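PDB 1WN0: histidine-containing phosphotransfer protein from Zea mays, which probably relays phosphoryl groups from cytokinin sensor histidine kinases to response regulators in a multistep His-to-Asp phosphorelay. Local coordinates for residues K95-Q100 against R121-D126; A63-P68 against D111-A116. All coordinates share one frame; numbering follows the deposited sequence.

How the contacts relate
Helix 110-138 takes part in both contacts and meets a different partner in each. Contact 1 sets it against helix 92-99, with the contact's centre about 6 Å from the centre of the chain; contact 2 sets it against segment 63-68, on helix 42-64, with its centre about 18 Å from the chain's centre. Distance from the centre does not make contact 2 the more polar: it is apolar, with Leu65 and Cys113 buried and Ile114 at the surface. Contact 1, partly buried, rests on one hydrogen bond between Thr97 and Glu123. The two contact centres lie about 15 Å apart, yet the contacts adjoin, since CG2 of Thr97 packs 3.8 Å from O of Ala116.

Contact 1: K95-Q100 against R121-D126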
loop_
_atom_site.group_PDB
_atom_site.type_symbol
_atom_site.label_atom_id
_atom_site.label_comp_id
_atom_site.label_asym_id
_atom_site.label_seq_id
_atom_site.Cartn_x
_atom_site.Cartn_y
_atom_site.Cartn_z
ATOM N N LYS A 95 -5.645 -0.542 0.344
ATOM C CA LYS A 95 -6.617 0.384 -0.310
ATOM C C LYS A 95 -7.892 0.404 0.499
ATOM O O LYS A 95 -8.389 1.490 0.876
ATOM C CB LYS A 95 -6.943 -0.072 -1.766
ATOM C CG LYS A 95 -7.901 0.735 -2.634
ATOM C CD LYS A 95 -8.212 -0.150 -3.896
ATOM C CE LYS A 95 -9.132 0.405 -5.069
ATOM N NZ LYS A 95 -8.953 -0.206 -6.684
ATOM N N PHE A 96 -8.379 -0.788 0.882
ATOM C CA PHE A 96 -9.590 -0.820 1.674
ATOM C C PHE A 96 -9.452 -0.090 2.959
ATOM O O PHE A 96 -10.338 0.660 3.346
ATOM C CB PHE A 96 -10.038 -2.236 1.946
ATOM C CG PHE A 96 -11.285 -2.290 2.759
ATOM C CD1 PHE A 96 -11.217 -2.419 4.145
ATOM C CD2 PHE A 96 -12.503 -2.200 2.129
ATOM C CE1 PHE A 96 -12.434 -2.337 4.927
ATOM C CE2 PHE A 96 -13.645 -2.148 2.853
ATOM C CZ PHE A 96 -13.613 -2.245 4.306
ATOM N N THR A 97 -8.344 -0.282 3.675
ATOM C CA THR A 97 -8.075 0.604 4.861
ATOM C C THR A 97 -8.145 2.088 4.658
ATOM O O THR A 97 -8.685 2.828 5.496
ATOM C CB THR A 97 -6.774 0.165 5.603
ATOM O OG1 THR A 97 -6.919 -1.223 5.918
ATOM C CG2 THR A 97 -6.699 0.741 7.016
ATOM N N CYS A 98 -7.535 2.535 3.576
ATOM C CA CYS A 98 -7.429 3.913 3.243
ATOM C C CYS A 98 -8.807 4.470 3.171
ATOM O O CYS A 98 -9.076 5.568 3.664
ATOM C CB CYS A 98 -6.744 4.074 1.945
ATOM S SG CYS A 98 -5.000 3.834 2.030
ATOM N N MET A 99 -9.715 3.670 2.632
ATOM C CA MET A 99 -11.113 4.099 2.478
ATOM C C MET A 99 -11.907 4.327 3.762
ATOM O O MET A 99 -12.883 5.034 3.743
ATOM C CB MET A 99 -11.869 3.122 1.484
ATOM C CG MET A 99 -11.441 3.366 -0.129
ATOM S SD MET A 99 -11.893 1.813 -0.925
ATOM C CE MET A 99 -13.795 2.343 -1.200
ATOM N N GLN A 100 -11.482 3.767 4.888
ATOM C CA GLN A 100 -12.186 3.981 6.180
ATOM C C GLN A 100 -11.808 5.239 6.863
ATOM O O GLN A 100 -12.339 5.543 7.943
ATOM C CB GLN A 100 -11.914 2.802 7.125
ATOM C CG GLN A 100 -11.931 1.454 6.310
ATOM C CD GLN A 100 -13.167 1.276 5.378
ATOM O OE1 GLN A 100 -14.235 1.578 5.824
ATOM N NE2 GLN A 100 -13.020 0.700 4.103
ATOM N N ARG A 121 -0.307 0.501 8.388
ATOM C CA ARG A 121 1.141 0.183 8.628
ATOM C C ARG A 121 1.430 -1.301 8.691
ATOM O O ARG A 121 2.320 -1.764 7.964
ATOM C CB ARG A 121 1.665 0.763 9.917
ATOM C CG ARG A 121 3.169 0.756 10.090
ATOM C CD ARG A 121 3.659 1.362 11.448
ATOM N NE ARG A 121 3.567 2.820 11.442
ATOM C CZ ARG A 121 2.624 3.547 12.063
ATOM N NH1 ARG A 121 1.630 2.991 12.755
ATOM N NH2 ARG A 121 2.658 4.871 11.993
ATOM N N ASN A 122 0.649 -2.064 9.441
ATOM C CA ASN A 122 0.865 -3.506 9.464
ATOM C C ASN A 122 0.669 -4.175 8.162
ATOM O O ASN A 122 1.528 -4.973 7.775
ATOM C CB ASN A 122 -0.006 -4.206 10.514
ATOM C CG ASN A 122 0.464 -3.846 11.941
ATOM O OD1 ASN A 122 1.644 -3.684 12.166
ATOM N ND2 ASN A 122 -0.462 -3.656 12.866
ATOM N N GLU A 123 -0.424 -3.816 7.437
ATOM C CA GLU A 123 -0.764 -4.456 6.146
ATOM C C GLU A 123 0.283 -4.028 5.076
ATOM O O GLU A 123 0.706 -4.810 4.140
ATOM C CB GLU A 123 -2.127 -3.979 5.712
ATOM C CG GLU A 123 -3.275 -4.632 6.480
ATOM C CD GLU A 123 -4.657 -4.008 6.268
ATOM O OE1 GLU A 123 -5.652 -4.651 6.580
ATOM O OE2 GLU A 123 -4.769 -2.935 5.766
ATOM N N PHE A 124 0.703 -2.793 5.162
ATOM C CA PHE A 124 1.797 -2.374 4.325
ATOM C C PHE A 124 3.161 -3.137 4.566
ATOM O O PHE A 124 3.691 -3.774 3.613
ATOM C CB PHE A 124 1.996 -0.858 4.332
ATOM C CG PHE A 124 3.164 -0.465 3.619
ATOM C CD1 PHE A 124 3.243 -0.682 2.291
ATOM C CD2 PHE A 124 4.266 0.005 4.311
ATOM C CE1 PHE A 124 4.392 -0.400 1.613
ATOM C CE2 PHE A 124 5.399 0.372 3.672
ATOM C CZ PHE A 124 5.496 0.210 2.329
ATOM N N TYR A 125 3.664 -3.169 5.828
ATOM C CA TYR A 125 4.918 -3.859 6.123
ATOM C C TYR A 125 4.823 -5.298 5.625
ATOM O O TYR A 125 5.740 -5.767 4.990
ATOM C CB TYR A 125 5.252 -3.797 7.601
ATOM C CG TYR A 125 5.651 -2.411 8.105
ATOM C CD1 TYR A 125 6.003 -1.368 7.238
ATOM C CD2 TYR A 125 5.741 -2.158 9.464
ATOM C CE1 TYR A 125 6.402 -0.082 7.751
ATOM C CE2 TYR A 125 6.152 -0.865 9.953
ATOM C CZ TYR A 125 6.498 0.115 9.057
ATOM O OH TYR A 125 6.858 1.335 9.512
ATOM N N ASP A 126 3.700 -5.967 5.807
ATOM C CA ASP A 126 3.534 -7.370 5.337
ATOM C C ASP A 126 3.643 -7.460 3.798
ATOM O O ASP A 126 4.372 -8.316 3.244
ATOM C CB ASP A 126 2.179 -7.841 5.892
ATOM C CG ASP A 126 1.822 -9.275 5.531
ATOM O OD1 ASP A 126 2.633 -10.083 5.006
ATOM O OD2 ASP A 126 0.693 -9.706 5.746
#
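Thr97 and Glu123 reach across the gap between two helices and meet chiefly through one pair of oxygens: OG1 of Thr97 donates a hydrogen bond of 2.8 Å to OE2 of Glu123. The hydroxyl approaches the carboxylate on its syn side, 18° out of the carboxylate plane. OE2 accepts; the other carboxylate oxygen stands farther off. Backbones are far apart here, with CA of Thr97 and CA of Glu123 separated by 9.0 Å, and a long side chain is needed on one side. Glutamate supplies it: beyond CG the chain runs extended (chi2 169°), carrying the carboxylate across to the short threonine. In Thr97, chi1 of -54° sets OG1 beside the backbone N, where the carbonyl O of Lys93, one turn earlier, is a second acceptor close to the same hydroxyl, so the one proton is probably shared or alternates between them; the methyl CG2 is left for packing.

Helices 92-99 and 110-138 belong to the helical bundle of a histidine-containing phosphotransfer (HPt) domain, and the bond ties them together at a buried threonine. Threonine suits the place because it offers both a hydroxyl and a methyl; its side chain also touches Val119 and Val120 of helix 110-138, while that of Glu123 lies against Lys93 and Val94. Within segment 95-100, Gln100 folds back: its NE2 gives a hydrogen bond of 2.8 Å to O of Phe96, tilted from the carbonyl plane, and sits 3.0 Å above the plane of the Phe96 ring, over its centre. The neighbouring Phe124 packs on Ala54 and Ile58 of helix 42-64 and meets the steeply inclined ring of Phe50.

Contact 2: A63-P68 against D111-A116; sequences ALLDQP and DGCIMA
With CG anti to its carbonyl carbon (chi1 -62°) and the chain extended at chi2 (162°), Leu65 sends its branched end out to Cys113, where both methyls rest against one carbon: CD2 of Leu65 lies 3.6 Å from CB of Cys113, and CD1 of Leu65 is 3.8 Å from that same CB. Small and buried, the cysteine lets the leucine come close to the helix backbone. Ile114 closes the contact from the next position. Its CG1, beside the backbone N, packs 4.0 Å from CB of Leu65, and the chain continues extended to CD1, which lies 4.0 Å from the carbonyl O of Leu65. That oxygen, like O of Gln67, is hydrogen-bonded to NH2 of Arg110, so a polar grip borders the apolar one.

Leu65 is held in a type I turn spanning Leu64 to Gln67. O of Ala63 accepts from N of Asp66 and, on the opposite face of its plane, from NE2 of Gln67 at 3.0 Å, fastening the turn. The contact thus joins the turn at residues 64-67 to the first turns of helix 110-138, with Leu65 also touching Val75 of helix 72-88 and Cys113 resting on Phe101 and Leu104 of helix 101-106.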
loop_
_atom_site.group_PDB
_atom_site.type_symbol
_atom_site.label_atom_id
_atom_site.label_comp_id
_atom_site.label_asym_id
_atom_site.label_seq_id
_atom_site.Cartn_x
_atom_site.Cartn_y
_atom_site.Cartn_z
ATOM N N ALA A 63 3.251 11.687 11.807
ATOM C CA ALA A 63 3.607 13.015 12.342
ATOM C C ALA A 63 2.371 13.867 12.338
ATOM O O ALA A 63 1.995 14.509 13.358
ATOM C CB ALA A 63 4.813 13.695 11.521
ATOM N N LEU A 64 1.598 13.837 11.267
ATOM C CA LEU A 64 0.396 14.773 11.370
ATOM C C LEU A 64 -0.528 14.425 12.549
ATOM O O LEU A 64 -1.068 15.303 13.268
ATOM C CB LEU A 64 -0.481 14.729 10.105
ATOM C CG LEU A 64 -0.263 15.715 8.926
ATOM C CD1 LEU A 64 0.750 16.778 9.003
ATOM C CD2 LEU A 64 -0.230 14.974 7.619
ATOM N N LEU A 65 -0.753 13.111 12.703
ATOM C CA LEU A 65 -1.668 12.613 13.794
ATOM C C LEU A 65 -1.185 12.727 15.264
ATOM O O LEU A 65 -1.941 12.477 16.201
ATOM C CB LEU A 65 -2.170 11.207 13.533
ATOM C CG LEU A 65 -2.984 11.195 12.263
ATOM C CD1 LEU A 65 -3.117 9.786 11.754
ATOM C CD2 LEU A 65 -4.326 11.715 12.471
ATOM N N ASP A 66 0.021 13.204 15.434
ATOM C CA ASP A 66 0.580 13.508 16.725
ATOM C C ASP A 66 0.747 14.972 17.090
ATOM O O ASP A 66 1.321 15.241 18.134
ATOM C CB ASP A 66 1.964 12.884 16.880
ATOM C CG ASP A 66 2.301 12.567 18.402
ATOM O OD1 ASP A 66 1.403 12.045 19.215
ATOM O OD2 ASP A 66 3.458 12.816 18.850
ATOM N N GLN A 67 0.202 15.888 16.307
ATOM C CA GLN A 67 0.385 17.311 16.531
ATOM C C GLN A 67 -0.683 17.620 17.451
ATOM O O GLN A 67 -1.689 16.999 17.472
ATOM C CB GLN A 67 0.089 18.173 15.238
ATOM C CG GLN A 67 1.018 17.915 14.060
ATOM C CD GLN A 67 2.485 18.053 14.510
ATOM O OE1 GLN A 67 2.816 19.077 15.052
ATOM N NE2 GLN A 67 3.307 16.986 14.378
ATOM N N PRO A 68 -0.499 18.687 18.142
ATOM C CA PRO A 68 -1.517 19.204 19.019
ATOM C C PRO A 68 -2.878 19.416 18.389
ATOM O O PRO A 68 -3.810 18.970 18.888
ATOM C CB PRO A 68 -0.880 20.554 19.513
ATOM C CG PRO A 68 0.549 20.333 19.344
ATOM C CD PRO A 68 0.769 19.443 18.186
ATOM N N ASP A 111 -8.421 9.370 17.508
ATOM C CA ASP A 111 -8.244 7.988 17.968
ATOM C C ASP A 111 -8.360 7.049 16.793
ATOM O O ASP A 111 -7.572 6.168 16.550
ATOM C CB ASP A 111 -9.300 7.545 18.984
ATOM C CG ASP A 111 -9.170 8.202 20.417
ATOM O OD1 ASP A 111 -10.236 8.317 21.092
ATOM O OD2 ASP A 111 -8.110 8.503 20.970
ATOM N N GLY A 112 -9.380 7.246 16.020
ATOM C CA GLY A 112 -9.672 6.286 14.981
ATOM C C GLY A 112 -8.667 6.334 13.831
ATOM O O GLY A 112 -8.401 5.346 13.207
ATOM N N CYS A 113 -8.196 7.510 13.534
ATOM C CA CYS A 113 -7.154 7.697 12.501
ATOM C C CYS A 113 -5.879 7.028 12.961
ATOM O O CYS A 113 -5.176 6.431 12.090
ATOM C CB CYS A 113 -6.835 9.137 12.167
ATOM S SG CYS A 113 -8.196 10.023 11.248
ATOM N N ILE A 114 -5.575 7.061 14.249
ATOM C CA ILE A 114 -4.303 6.439 14.730
ATOM C C ILE A 114 -4.443 4.938 14.625
ATOM O O ILE A 114 -3.486 4.210 14.342
ATOM C CB ILE A 114 -3.942 6.910 16.099
ATOM C CG1 ILE A 114 -3.474 8.454 16.127
ATOM C CG2 ILE A 114 -2.903 6.072 16.731
ATOM C CD1 ILE A 114 -3.136 8.941 17.539
ATOM N N MET A 115 -5.632 4.444 14.905
ATOM C CA MET A 115 -5.837 3.013 14.828
ATOM C C MET A 115 -5.807 2.671 13.395
ATOM O O MET A 115 -5.216 1.685 13.062
ATOM C CB MET A 115 -7.185 2.627 15.445
ATOM C CG MET A 115 -7.352 3.038 16.824
ATOM S SD MET A 115 -8.963 2.677 17.718
ATOM C CE MET A 115 -8.816 1.071 17.903
ATOM N N ALA A 116 -6.522 3.386 12.493
ATOM C CA ALA A 116 -6.480 2.918 11.122
ATOM C C ALA A 116 -5.106 3.063 10.551
ATOM O O ALA A 116 -4.630 2.212 9.791
ATOM C CB ALA A 116 -7.424 3.685 10.284
#